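Local coordinates for hypothetical protein PAE2307 (Pyrobaculum aerophilum, PDB 1WVQ), which probably belongs to a family of adenosine-specific kinases and carries a stably phosphorylated histidine, at residues 26-31 / 106-111; 37-42 / 101-106; 8-13 / 121-126. All coordinates share one frame; numbering follows the deposited sequence.

Contact 1. Residues 26-31 / 106-111; sequences AHFIKT and VPEVVR. With PO4 (phosphate ion), chain D.
Glu108 reaches across from the loop 106-111 into the bend made by 26-31, where two type I beta turns, Phe28 to Thr31 and Val106 to Val109, meet beside the five-stranded antiparallel sheet. Its CB packs 3.1 Å from OG1 of Thr31 and its CG 3.0 Å from the backbone O of His27, close van der Waals C...O contacts that mark tight packing. The chain then bends at chi2 (93°), which turns the carboxylate so that OE2 meets CE and NZ at the end of Lys30. The salt bridge from OE2 of Glu108 to NZ of Lys30, 3.1 Å, is weak as a hydrogen bond; the lysine crosses the glutamate at about a right angle. OE2 also lies at the edge of the Phe28 ring. Lys30 is held mainly by the salt bridge from its NZ to OD2 of Asp34, which comes close to OE1 of Glu108, so the lysine probably offsets two neighbouring negative charges. The backbone N of Phe28 is hydrogen-bonded to the phosphoryl group of the modified His85. Beyond Val109 a classic beta bulge sets Val110 and Arg111 against Gln25; NE and NH2 of Arg111 donate to O4 and O2 of a phosphate ion, probably from the crystallisation liquor, also bound by Arg111 of two neighbouring subunits. ND1 of His27 donates to the backbone O of Glu108 at 2.9 Å, on a lone pair in the carbonyl plane.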
ATOM      1  N   ALA A  26      -2.567 -15.304 -10.231  1.00  7.55           N
ATOM      2  CA  ALA A  26      -1.721 -14.219 -10.706  1.00  8.67           C
ATOM      3  C   ALA A  26      -1.736 -14.235 -12.225  1.00  8.86           C
ATOM      4  O   ALA A  26      -2.770 -14.510 -12.838  1.00 10.25           O
ATOM      5  CB  ALA A  26      -0.302 -14.406 -10.186  1.00 10.33           C
ATOM      6  N   HIS A  27      -0.594 -13.922 -12.824  1.00  8.98           N
ATOM      7  CA  HIS A  27      -0.448 -13.929 -14.275  1.00  9.00           C
ATOM      8  C   HIS A  27       1.002 -13.584 -14.587  1.00  8.99           C
ATOM      9  O   HIS A  27       1.671 -12.951 -13.781  1.00  9.27           O
ATOM     10  CB  HIS A  27      -1.390 -12.913 -14.938  1.00 11.06           C
ATOM     11  CG  HIS A  27      -0.910 -11.498 -14.866  1.00 11.28           C
ATOM     12  ND1 HIS A  27      -0.939 -10.761 -13.702  1.00 13.72           N
ATOM     13  CD2 HIS A  27      -0.413 -10.676 -15.820  1.00 10.73           C
ATOM     14  CE1 HIS A  27      -0.484  -9.545 -13.943  1.00 10.97           C
ATOM     15  NE2 HIS A  27      -0.161  -9.466 -15.222  1.00 13.41           N
ATOM     16  N   PHE A  28       1.480 -14.031 -15.745  1.00  9.63           N
ATOM     17  CA  PHE A  28       2.845 -13.772 -16.190  1.00  9.57           C
ATOM     18  C   PHE A  28       3.885 -14.610 -15.447  1.00  9.76           C
ATOM     19  O   PHE A  28       3.846 -14.752 -14.228  1.00 10.22           O
ATOM     20  CB  PHE A  28       3.163 -12.278 -16.065  1.00 10.54           C
ATOM     21  CG  PHE A  28       4.461 -11.872 -16.703  1.00 11.99           C
ATOM     22  CD1 PHE A  28       4.833 -12.372 -17.949  1.00 14.29           C
ATOM     23  CD2 PHE A  28       5.294 -10.952 -16.074  1.00 11.78           C
ATOM     24  CE1 PHE A  28       6.020 -11.954 -18.558  1.00 16.17           C
ATOM     25  CE2 PHE A  28       6.482 -10.529 -16.677  1.00 13.28           C
ATOM     26  CZ  PHE A  28       6.842 -11.030 -17.916  1.00 13.43           C
ATOM     27  N   ILE A  29       4.818 -15.157 -16.215  1.00 10.61           N
ATOM     28  CA  ILE A  29       5.867 -16.021 -15.698  1.00 11.53           C
ATOM     29  C   ILE A  29       6.706 -15.416 -14.570  1.00 10.35           C
ATOM     30  O   ILE A  29       7.203 -16.142 -13.710  1.00 10.27           O
ATOM     31  CB  ILE A  29       6.780 -16.485 -16.867  1.00 12.84           C
ATOM     32  CG1 ILE A  29       7.470 -17.797 -16.508  1.00 16.11           C
ATOM     33  CG2 ILE A  29       7.791 -15.410 -17.206  1.00 14.69           C
ATOM     34  CD1 ILE A  29       8.161 -18.459 -17.695  1.00 17.79           C
ATOM     35  N   LYS A  30       6.852 -14.095 -14.556  1.00  9.46           N
ATOM     36  CA  LYS A  30       7.646 -13.449 -13.514  1.00  9.57           C
ATOM     37  C   LYS A  30       7.052 -13.680 -12.120  1.00  9.46           C
ATOM     38  O   LYS A  30       7.724 -13.477 -11.115  1.00  9.80           O
ATOM     39  CB  LYS A  30       7.776 -11.951 -13.803  1.00  9.68           C
ATOM     40  CG  LYS A  30       8.851 -11.247 -12.966  1.00  9.19           C
ATOM     41  CD  LYS A  30       9.262  -9.903 -13.575  1.00  9.28           C
ATOM     42  CE  LYS A  30       8.188  -8.827 -13.444  1.00  9.31           C
ATOM     43  NZ  LYS A  30       8.120  -8.281 -12.055  1.00 10.23           N
ATOM     44  N   THR A  31       5.797 -14.113 -12.063  1.00  9.28           N
ATOM     45  CA  THR A  31       5.137 -14.379 -10.789  1.00  8.94           C
ATOM     46  C   THR A  31       5.968 -15.274  -9.864  1.00  9.81           C
ATOM     47  O   THR A  31       6.099 -14.997  -8.667  1.00  9.39           O
ATOM     48  CB  THR A  31       3.763 -15.067 -11.009  1.00  8.47           C
ATOM     49  OG1 THR A  31       2.856 -14.144 -11.619  1.00  9.71           O
ATOM     50  CG2 THR A  31       3.171 -15.542  -9.683  1.00  9.18           C
ATOM     51  N   VAL A 106       2.441  -7.776  -4.893  1.00  8.96           N
ATOM     52  CA  VAL A 106       3.213  -8.215  -6.049  1.00  8.27           C
ATOM     53  C   VAL A 106       2.308  -7.848  -7.223  1.00  9.59           C
ATOM     54  O   VAL A 106       1.159  -8.273  -7.272  1.00  8.75           O
ATOM     55  CB  VAL A 106       3.451  -9.733  -6.021  1.00  7.68           C
ATOM     56  CG1 VAL A 106       3.958 -10.204  -7.378  1.00  8.51           C
ATOM     57  CG2 VAL A 106       4.464 -10.074  -4.931  1.00  9.50           C
ATOM     58  N   PRO A 107       2.807  -7.042  -8.172  1.00  9.49           N
ATOM     59  CA  PRO A 107       1.984  -6.643  -9.318  1.00 10.62           C
ATOM     60  C   PRO A 107       1.266  -7.754 -10.089  1.00 10.47           C
ATOM     61  O   PRO A 107       0.159  -7.542 -10.576  1.00 14.21           O
ATOM     62  CB  PRO A 107       2.965  -5.859 -10.183  1.00  9.44           C
ATOM     63  CG  PRO A 107       3.836  -5.199  -9.145  1.00 10.28           C
ATOM     64  CD  PRO A 107       4.113  -6.360  -8.206  1.00 10.01           C
ATOM     65  N   GLU A 108       1.879  -8.928 -10.208  1.00 10.35           N
ATOM     66  CA  GLU A 108       1.245 -10.030 -10.931  1.00 10.81           C
ATOM     67  C   GLU A 108       0.065 -10.653 -10.186  1.00  9.71           C
ATOM     68  O   GLU A 108      -0.848 -11.189 -10.809  1.00  9.28           O
ATOM     69  CB  GLU A 108       2.249 -11.154 -11.223  1.00 10.61           C
ATOM     70  CG  GLU A 108       3.292 -10.857 -12.282  1.00 12.18           C
ATOM     71  CD  GLU A 108       4.570 -10.314 -11.692  1.00 13.27           C
ATOM     72  OE1 GLU A 108       4.789 -10.505 -10.476  1.00 13.51           O
ATOM     73  OE2 GLU A 108       5.362  -9.711 -12.442  1.00 14.39           O
ATOM     74  N   VAL A 109       0.093 -10.587  -8.857  1.00  8.45           N
ATOM     75  CA  VAL A 109      -0.954 -11.183  -8.028  1.00  8.77           C
ATOM     76  C   VAL A 109      -2.264 -10.412  -8.072  1.00  8.62           C
ATOM     77  O   VAL A 109      -2.284  -9.206  -7.844  1.00 10.71           O
ATOM     78  CB  VAL A 109      -0.486 -11.301  -6.549  1.00  9.68           C
ATOM     79  CG1 VAL A 109      -1.635 -11.786  -5.663  1.00 10.04           C
ATOM     80  CG2 VAL A 109       0.689 -12.265  -6.452  1.00  9.25           C
ATOM     81  N   VAL A 110      -3.356 -11.114  -8.371  1.00  8.40           N
ATOM     82  CA  VAL A 110      -4.668 -10.478  -8.428  1.00  8.69           C
ATOM     83  C   VAL A 110      -5.677 -11.063  -7.445  1.00  7.84           C
ATOM     84  O   VAL A 110      -6.652 -10.397  -7.096  1.00  9.37           O
ATOM     85  CB  VAL A 110      -5.265 -10.536  -9.860  1.00  9.30           C
ATOM     86  CG1 VAL A 110      -4.547  -9.529 -10.756  1.00 10.91           C
ATOM     87  CG2 VAL A 110      -5.134 -11.939 -10.433  1.00 10.25           C
ATOM     88  N   ARG A 111      -5.451 -12.295  -6.994  1.00  8.34           N
ATOM     89  CA  ARG A 111      -6.367 -12.934  -6.051  1.00  8.57           C
ATOM     90  C   ARG A 111      -5.645 -13.845  -5.066  1.00  7.99           C
ATOM     91  O   ARG A 111      -4.622 -14.428  -5.389  1.00  8.46           O
ATOM     92  CB  ARG A 111      -7.396 -13.802  -6.795  1.00  9.87           C
ATOM     93  CG  ARG A 111      -7.943 -13.199  -8.074  1.00 10.49           C
ATOM     94  CD  ARG A 111      -8.826 -14.192  -8.820  1.00 10.06           C
ATOM     95  NE  ARG A 111     -10.130 -14.355  -8.180  1.00  9.76           N
ATOM     96  CZ  ARG A 111     -11.046 -15.227  -8.581  1.00  8.72           C
ATOM     97  NH1 ARG A 111     -10.799 -16.017  -9.615  1.00 10.41           N
ATOM     98  NH2 ARG A 111     -12.210 -15.305  -7.950  1.00  8.24           N
TER
HETATM   99  P   PO4 D1200     -11.553 -12.912  -4.969  1.00  8.70           P
HETATM  100  O1  PO4 D1200     -10.597 -13.448  -3.960  1.00  9.78           O
HETATM  101  O2  PO4 D1200     -12.509 -13.983  -5.368  1.00 10.93           O
HETATM  102  O3  PO4 D1200     -12.303 -11.769  -4.377  1.00 10.72           O
HETATM  103  O4  PO4 D1200     -10.801 -12.452  -6.166  1.00 10.54           O

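Contact 2. Residues 37-42 / 101-106; sequences EALVTS and NAIKNV
Leu39 and Ile103 share nearly the same first torsion (chi1 -64° and -67°), which carries CD2 of Leu39 to within 4.4 Å of CD1 of Ile103 on the side nearer the sheet; both side chains also rest on Ile89 of strand 87-92. With chi1 at -76°, Ser42 sets OG beside its own backbone N, and from there the hydroxyl faces the methyl group of Ala102, with OG of Ser42 4.0 Å from CB of Ala102. The same hydroxyl donates back to the last turn of its helix: OG of Ser42 lies 2.6 Å from the backbone O of Ala38, nearly in line with that carbonyl. A buried polar atom thus has a partner within its own segment while it packs against carbon. Ala38 and Ala102 both point across the interface, and their CB atoms meet at 4.1 Å. Two small residues at this point let the backbones come near, with the CA atoms of Ala38 and Ala102 only 5.7 Å apart. Val106 adds a branch from one flank, placing CG2 4.3 Å from CB of Ala38. No hydrogen bond joins the two segments, and the contact is van der Waals packing, nearly all carbon on carbon. Helices 31-40 and 96-104 pack side by side through alanines on one face of an antiparallel sheet, as in a two-layer alpha-beta fold.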
ATOM      1  N   GLU A  37      10.791 -13.870  -3.962  1.00  8.60           N
ATOM      2  CA  GLU A  37      11.385 -12.708  -3.315  1.00  8.71           C
ATOM      3  C   GLU A  37      10.548 -12.174  -2.166  1.00  9.75           C
ATOM      4  O   GLU A  37      11.081 -11.814  -1.117  1.00  9.50           O
ATOM      5  CB  GLU A  37      11.637 -11.616  -4.356  1.00  9.27           C
ATOM      6  CG  GLU A  37      12.774 -11.971  -5.308  1.00 10.73           C
ATOM      7  CD  GLU A  37      13.124 -10.850  -6.260  1.00 10.65           C
ATOM      8  OE1 GLU A  37      13.105  -9.681  -5.834  1.00 10.96           O
ATOM      9  OE2 GLU A  37      13.438 -11.141  -7.430  1.00 11.88           O
ATOM     10  N   ALA A  38       9.236 -12.133  -2.356  1.00  8.77           N
ATOM     11  CA  ALA A  38       8.339 -11.645  -1.318  1.00  8.48           C
ATOM     12  C   ALA A  38       8.493 -12.490  -0.054  1.00 10.01           C
ATOM     13  O   ALA A  38       8.476 -11.971   1.062  1.00 10.48           O
ATOM     14  CB  ALA A  38       6.898 -11.698  -1.816  1.00  9.92           C
ATOM     15  N   LEU A  39       8.656 -13.796  -0.239  1.00  9.32           N
ATOM     16  CA  LEU A  39       8.798 -14.699   0.893  1.00  9.89           C
ATOM     17  C   LEU A  39      10.156 -14.603   1.587  1.00 10.15           C
ATOM     18  O   LEU A  39      10.216 -14.373   2.794  1.00 10.05           O
ATOM     19  CB  LEU A  39       8.537 -16.142   0.443  1.00 10.54           C
ATOM     20  CG  LEU A  39       7.114 -16.411  -0.062  1.00  9.68           C
ATOM     21  CD1 LEU A  39       7.065 -17.760  -0.758  1.00 13.79           C
ATOM     22  CD2 LEU A  39       6.125 -16.374   1.094  1.00 11.00           C
ATOM     23  N   VAL A  40      11.243 -14.749   0.831  1.00 10.22           N
ATOM     24  CA  VAL A  40      12.577 -14.709   1.430  1.00 11.10           C
ATOM     25  C   VAL A  40      12.960 -13.388   2.086  1.00 10.94           C
ATOM     26  O   VAL A  40      13.770 -13.373   3.011  1.00 11.82           O
ATOM     27  CB  VAL A  40      13.691 -15.085   0.404  1.00 13.23           C
ATOM     28  CG1 VAL A  40      13.394 -16.429  -0.216  1.00 17.60           C
ATOM     29  CG2 VAL A  40      13.831 -14.011  -0.671  1.00 12.04           C
ATOM     30  N   THR A  41      12.381 -12.282   1.627  1.00  9.85           N
ATOM     31  CA  THR A  41      12.704 -10.976   2.197  1.00 10.28           C
ATOM     32  C   THR A  41      11.761 -10.576   3.329  1.00 10.15           C
ATOM     33  O   THR A  41      11.921  -9.512   3.929  1.00 10.70           O
ATOM     34  CB  THR A  41      12.680  -9.864   1.116  1.00 10.41           C
ATOM     35  OG1 THR A  41      11.371  -9.770   0.542  1.00 11.21           O
ATOM     36  CG2 THR A  41      13.686 -10.166   0.021  1.00 11.38           C
ATOM     37  N   SER A  42      10.789 -11.430   3.626  1.00  9.81           N
ATOM     38  CA  SER A  42       9.830 -11.142   4.686  1.00 10.37           C
ATOM     39  C   SER A  42      10.245 -11.664   6.054  1.00 10.31           C
ATOM     40  O   SER A  42      10.059 -10.975   7.050  1.00 10.39           O
ATOM     41  CB  SER A  42       8.454 -11.729   4.355  1.00 11.66           C
ATOM     42  OG  SER A  42       7.778 -10.956   3.380  1.00 13.49           O
ATOM     43  N   ASN A 101       0.845  -9.304   3.129  1.00  7.76           N
ATOM     44  CA  ASN A 101       0.763  -8.002   2.472  1.00  9.16           C
ATOM     45  C   ASN A 101       1.790  -7.857   1.349  1.00  9.76           C
ATOM     46  O   ASN A 101       1.523  -7.209   0.331  1.00 10.52           O
ATOM     47  CB  ASN A 101       0.877  -6.872   3.500  1.00  9.07           C
ATOM     48  CG  ASN A 101      -0.412  -6.678   4.285  1.00  9.72           C
ATOM     49  OD1 ASN A 101      -1.408  -7.372   4.058  1.00 10.86           O
ATOM     50  ND2 ASN A 101      -0.400  -5.730   5.211  1.00 10.60           N
ATOM     51  N   ALA A 102       2.951  -8.482   1.509  1.00  8.90           N
ATOM     52  CA  ALA A 102       3.962  -8.429   0.462  1.00  8.69           C
ATOM     53  C   ALA A 102       3.396  -9.170  -0.752  1.00  9.56           C
ATOM     54  O   ALA A 102       3.534  -8.726  -1.890  1.00 10.75           O
ATOM     55  CB  ALA A 102       5.250  -9.084   0.939  1.00 10.40           C
ATOM     56  N   ILE A 103       2.735 -10.292  -0.508  1.00  8.37           N
ATOM     57  CA  ILE A 103       2.155 -11.053  -1.603  1.00  8.65           C
ATOM     58  C   ILE A 103       1.059 -10.262  -2.321  1.00  8.83           C
ATOM     59  O   ILE A 103       1.005 -10.251  -3.548  1.00 10.09           O
ATOM     60  CB  ILE A 103       1.593 -12.388  -1.092  1.00  8.16           C
ATOM     61  CG1 ILE A 103       2.754 -13.270  -0.625  1.00 10.04           C
ATOM     62  CG2 ILE A 103       0.794 -13.086  -2.189  1.00  8.97           C
ATOM     63  CD1 ILE A 103       2.313 -14.519   0.108  1.00  9.75           C
ATOM     64  N   LYS A 104       0.199  -9.593  -1.558  1.00  8.81           N
ATOM     65  CA  LYS A 104      -0.882  -8.800  -2.140  1.00  8.86           C
ATOM     66  C   LYS A 104      -0.356  -7.711  -3.070  1.00  9.76           C
ATOM     67  O   LYS A 104      -0.990  -7.382  -4.075  1.00 11.10           O
ATOM     68  CB  LYS A 104      -1.709  -8.117  -1.043  1.00  9.05           C
ATOM     69  CG  LYS A 104      -2.436  -9.039  -0.081  1.00  9.70           C
ATOM     70  CD  LYS A 104      -3.053  -8.207   1.035  1.00 10.86           C
ATOM     71  CE  LYS A 104      -3.614  -9.081   2.145  1.00  9.58           C
ATOM     72  NZ  LYS A 104      -4.056  -8.264   3.325  1.00 10.35           N
ATOM     73  N   ASN A 105       0.805  -7.166  -2.721  1.00  9.83           N
ATOM     74  CA  ASN A 105       1.434  -6.079  -3.463  1.00 11.78           C
ATOM     75  C   ASN A 105       2.303  -6.480  -4.642  1.00  9.99           C
ATOM     76  O   ASN A 105       2.870  -5.614  -5.305  1.00 10.40           O
ATOM     77  CB  ASN A 105       2.254  -5.219  -2.502  1.00 15.68           C
ATOM     78  CG  ASN A 105       1.397  -4.557  -1.438  1.00 21.33           C
ATOM     79  OD1 ASN A 105       1.903  -4.110  -0.408  1.00 25.77           O
ATOM     80  ND2 ASN A 105       0.095  -4.483  -1.685  1.00 22.22           N
ATOM     81  N   VAL A 106       2.441  -7.776  -4.893  1.00  8.96           N
ATOM     82  CA  VAL A 106       3.213  -8.215  -6.049  1.00  8.27           C
ATOM     83  C   VAL A 106       2.308  -7.848  -7.223  1.00  9.59           C
ATOM     84  O   VAL A 106       1.159  -8.273  -7.272  1.00  8.75           O
ATOM     85  CB  VAL A 106       3.451  -9.733  -6.021  1.00  7.68           C
ATOM     86  CG1 VAL A 106       3.958 -10.204  -7.378  1.00  8.51           C
ATOM     87  CG2 VAL A 106       4.464 -10.074  -4.931  1.00  9.50           C
TER

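Contact 3. Residues 8-13 / 121-126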
ATOM      1  N   PHE A   8     -17.866 -29.536 -11.990  1.00 19.07           N
ATOM      2  CA  PHE A   8     -17.242 -29.131 -10.733  1.00 19.76           C
ATOM      3  C   PHE A   8     -16.488 -30.286 -10.086  1.00 20.85           C
ATOM      4  O   PHE A   8     -17.002 -31.404  -9.992  1.00 21.50           O
ATOM      5  CB  PHE A   8     -18.303 -28.598  -9.772  1.00 18.98           C
ATOM      6  CG  PHE A   8     -18.976 -27.355 -10.254  1.00 20.42           C
ATOM      7  CD1 PHE A   8     -18.266 -26.166 -10.362  1.00 19.44           C
ATOM      8  CD2 PHE A   8     -20.319 -27.373 -10.624  1.00 20.83           C
ATOM      9  CE1 PHE A   8     -18.879 -25.013 -10.825  1.00 20.28           C
ATOM     10  CE2 PHE A   8     -20.946 -26.221 -11.089  1.00 21.03           C
ATOM     11  CZ  PHE A   8     -20.227 -25.039 -11.194  1.00 20.76           C
ATOM     12  N   GLU A   9     -15.267 -29.997  -9.641  1.00 20.26           N
ATOM     13  CA  GLU A   9     -14.375 -30.961  -8.998  1.00 20.38           C
ATOM     14  C   GLU A   9     -13.935 -30.419  -7.638  1.00 19.68           C
ATOM     15  O   GLU A   9     -13.821 -29.203  -7.458  1.00 18.74           O
ATOM     16  CB  GLU A   9     -13.104 -31.147  -9.831  1.00 22.47           C
ATOM     17  CG  GLU A   9     -13.024 -32.359 -10.733  1.00 26.37           C
ATOM     18  CD  GLU A   9     -11.694 -32.410 -11.484  1.00 26.24           C
ATOM     19  OE1 GLU A   9     -10.626 -32.309 -10.833  1.00 25.81           O
ATOM     20  OE2 GLU A   9     -11.709 -32.553 -12.723  1.00 29.10           O
ATOM     21  N   LEU A  10     -13.680 -31.324  -6.694  1.00 17.88           N
ATOM     22  CA  LEU A  10     -13.203 -30.943  -5.365  1.00 17.56           C
ATOM     23  C   LEU A  10     -11.780 -31.462  -5.186  1.00 17.97           C
ATOM     24  O   LEU A  10     -11.507 -32.638  -5.425  1.00 19.51           O
ATOM     25  CB  LEU A  10     -14.090 -31.524  -4.258  1.00 19.07           C
ATOM     26  CG  LEU A  10     -15.490 -30.951  -4.044  1.00 21.86           C
ATOM     27  CD1 LEU A  10     -16.106 -31.596  -2.805  1.00 22.91           C
ATOM     28  CD2 LEU A  10     -15.413 -29.447  -3.866  1.00 22.83           C
ATOM     29  N   ILE A  11     -10.871 -30.587  -4.768  1.00 16.30           N
ATOM     30  CA  ILE A  11      -9.484 -30.982  -4.565  1.00 16.37           C
ATOM     31  C   ILE A  11      -9.136 -30.856  -3.088  1.00 16.25           C
ATOM     32  O   ILE A  11      -9.259 -29.782  -2.511  1.00 15.25           O
ATOM     33  CB  ILE A  11      -8.523 -30.081  -5.375  1.00 17.56           C
ATOM     34  CG1 ILE A  11      -8.824 -30.186  -6.874  1.00 19.27           C
ATOM     35  CG2 ILE A  11      -7.082 -30.461  -5.078  1.00 17.62           C
ATOM     36  CD1 ILE A  11      -8.622 -31.569  -7.464  1.00 21.00           C
ATOM     37  N   ASP A  12      -8.713 -31.951  -2.467  1.00 16.60           N
ATOM     38  CA  ASP A  12      -8.360 -31.894  -1.061  1.00 16.66           C
ATOM     39  C   ASP A  12      -6.940 -31.370  -0.945  1.00 15.87           C
ATOM     40  O   ASP A  12      -6.047 -31.816  -1.664  1.00 17.36           O
ATOM     41  CB  ASP A  12      -8.441 -33.273  -0.417  1.00 19.72           C
ATOM     42  CG  ASP A  12      -8.137 -33.227   1.064  1.00 22.17           C
ATOM     43  OD1 ASP A  12      -8.946 -32.643   1.819  1.00 24.39           O
ATOM     44  OD2 ASP A  12      -7.079 -33.757   1.473  1.00 26.15           O
ATOM     45  N   VAL A  13      -6.732 -30.426  -0.039  1.00 14.19           N
ATOM     46  CA  VAL A  13      -5.412 -29.839   0.146  1.00 14.39           C
ATOM     47  C   VAL A  13      -4.695 -30.378   1.378  1.00 15.06           C
ATOM     48  O   VAL A  13      -5.142 -30.167   2.503  1.00 15.20           O
ATOM     49  CB  VAL A  13      -5.513 -28.302   0.275  1.00 14.26           C
ATOM     50  CG1 VAL A  13      -4.117 -27.701   0.423  1.00 13.76           C
ATOM     51  CG2 VAL A  13      -6.230 -27.720  -0.939  1.00 14.53           C
ATOM     52  N   LYS A 121     -10.437 -27.538   1.050  1.00 13.42           N
ATOM     53  CA  LYS A 121     -10.800 -28.108  -0.240  1.00 14.85           C
ATOM     54  C   LYS A 121     -10.868 -26.959  -1.233  1.00 14.08           C
ATOM     55  O   LYS A 121     -11.240 -25.839  -0.877  1.00 13.93           O
ATOM     56  CB  LYS A 121     -12.176 -28.783  -0.187  1.00 17.28           C
ATOM     57  CG  LYS A 121     -12.330 -29.878   0.850  1.00 20.88           C
ATOM     58  CD  LYS A 121     -11.608 -31.144   0.440  1.00 22.81           C
ATOM     59  CE  LYS A 121     -11.986 -32.302   1.355  1.00 24.98           C
ATOM     60  NZ  LYS A 121     -11.360 -33.568   0.905  1.00 25.55           N
ATOM     61  N   VAL A 122     -10.494 -27.232  -2.476  1.00 12.90           N
ATOM     62  CA  VAL A 122     -10.552 -26.223  -3.520  1.00 12.99           C
ATOM     63  C   VAL A 122     -11.581 -26.707  -4.522  1.00 12.98           C
ATOM     64  O   VAL A 122     -11.539 -27.862  -4.937  1.00 13.55           O
ATOM     65  CB  VAL A 122      -9.201 -26.067  -4.256  1.00 12.91           C
ATOM     66  CG1 VAL A 122      -9.328 -25.035  -5.364  1.00 11.55           C
ATOM     67  CG2 VAL A 122      -8.121 -25.658  -3.282  1.00 12.57           C
ATOM     68  N   ILE A 123     -12.517 -25.839  -4.887  1.00 11.86           N
ATOM     69  CA  ILE A 123     -13.536 -26.203  -5.862  1.00 12.58           C
ATOM     70  C   ILE A 123     -13.064 -25.724  -7.224  1.00 11.73           C
ATOM     71  O   ILE A 123     -12.818 -24.534  -7.427  1.00 11.64           O
ATOM     72  CB  ILE A 123     -14.897 -25.549  -5.553  1.00 13.77           C
ATOM     73  CG1 ILE A 123     -15.335 -25.893  -4.126  1.00 14.01           C
ATOM     74  CG2 ILE A 123     -15.951 -26.047  -6.556  1.00 13.06           C
ATOM     75  CD1 ILE A 123     -16.584 -25.168  -3.685  1.00 15.93           C
ATOM     76  N   VAL A 124     -12.941 -26.656  -8.158  1.00 11.33           N
ATOM     77  CA  VAL A 124     -12.480 -26.331  -9.500  1.00 12.47           C
ATOM     78  C   VAL A 124     -13.549 -26.608 -10.549  1.00 12.73           C
ATOM     79  O   VAL A 124     -14.311 -27.571 -10.441  1.00 14.05           O
ATOM     80  CB  VAL A 124     -11.210 -27.143  -9.840  1.00 12.38           C
ATOM     81  CG1 VAL A 124     -10.719 -26.818 -11.244  1.00 13.10           C
ATOM     82  CG2 VAL A 124     -10.128 -26.838  -8.817  1.00 15.03           C
ATOM     83  N   ALA A 125     -13.607 -25.743 -11.552  1.00 12.51           N
ATOM     84  CA  ALA A 125     -14.552 -25.912 -12.638  1.00 12.22           C
ATOM     85  C   ALA A 125     -13.785 -26.185 -13.922  1.00 13.19           C
ATOM     86  O   ALA A 125     -12.817 -25.495 -14.239  1.00 12.69           O
ATOM     87  CB  ALA A 125     -15.404 -24.660 -12.800  1.00 13.70           C
ATOM     88  N   GLU A 126     -14.207 -27.217 -14.639  1.00 13.54           N
ATOM     89  CA  GLU A 126     -13.598 -27.548 -15.917  1.00 14.54           C
ATOM     90  C   GLU A 126     -14.715 -27.295 -16.925  1.00 14.26           C
ATOM     91  O   GLU A 126     -15.809 -27.855 -16.803  1.00 15.98           O
ATOM     92  CB  GLU A 126     -13.146 -29.008 -15.961  1.00 15.55           C
ATOM     93  CG  GLU A 126     -12.337 -29.325 -17.213  1.00 15.36           C
ATOM     94  CD  GLU A 126     -11.675 -30.691 -17.181  1.00 17.40           C
ATOM     95  OE1 GLU A 126     -10.945 -30.985 -16.210  1.00 16.78           O
ATOM     96  OE2 GLU A 126     -11.877 -31.467 -18.141  1.00 20.28           O
TER
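Backbone bonds pair Glu9 with Val124 and Ile11 with Val122, each in both directions, and make 8-13 and 121-126 antiparallel neighbours in a three-stranded sheet. The N of Glu9 lies 2.7 Å from the O of Val124, and the short strand axes run 155° apart. The non-hydrogen-bonded pairs Phe8-Ala125, Leu10-Ile123 and Asp12-Lys121 alternate with them, and CA-H...O contacts supplement the ladder, as from CA of Lys121 to O of Ile11 at 3.2 Å. Side chains then sort by face. On one, Leu10 and Ile123 lie side by side, CD2 of Leu10 meeting CG1 of Ile123 at 3.6 Å, while the Phe8 ring approaches the CB of Ala125; other subunits cover this face, and the Phe8 rings of two of them stack edge-to-face with this one. On the other, CG1 of Ile11 meets CG2 of Val124, and CG2 of Val13 meets CG2 of Val122, across the strands; helix 68-81 lies against Ile11, Val13 and Val124. Arg132 bridges the carboxylates of Glu9 and Glu126, probably offsetting their repulsion. At the far end Asp12 directs its carboxylate anti to the backbone N (chi1 -177°), and NZ of the bent Lys121 forms a salt bridge with OD1 of Asp12 at 2.7 Å, from above the carboxylate plane.

In the fold
Contacts 1 and 2 are buried and adjoin each other: they share Val106, and both involve the passage from helix 96-104 toward strand 111-116. Contact 3, partly buried, belongs to the separate three-stranded sheet, with its centre about 22 Å from that of contact 1 and about 26 Å from that of contact 2, on the opposite side of the chain's centre from contact 2. Along the sequence the three are nested, 37-42/101-106 within 26-31/106-111 within 8-13/121-126. Their chemistry follows their place: charge and backbone polarity where the loop 26-31 reaches the phosphohistidine, almost entirely carbon between the helices, and a regular backbone ladder, with apolar faces and a salt bridge at one end, where strands pair.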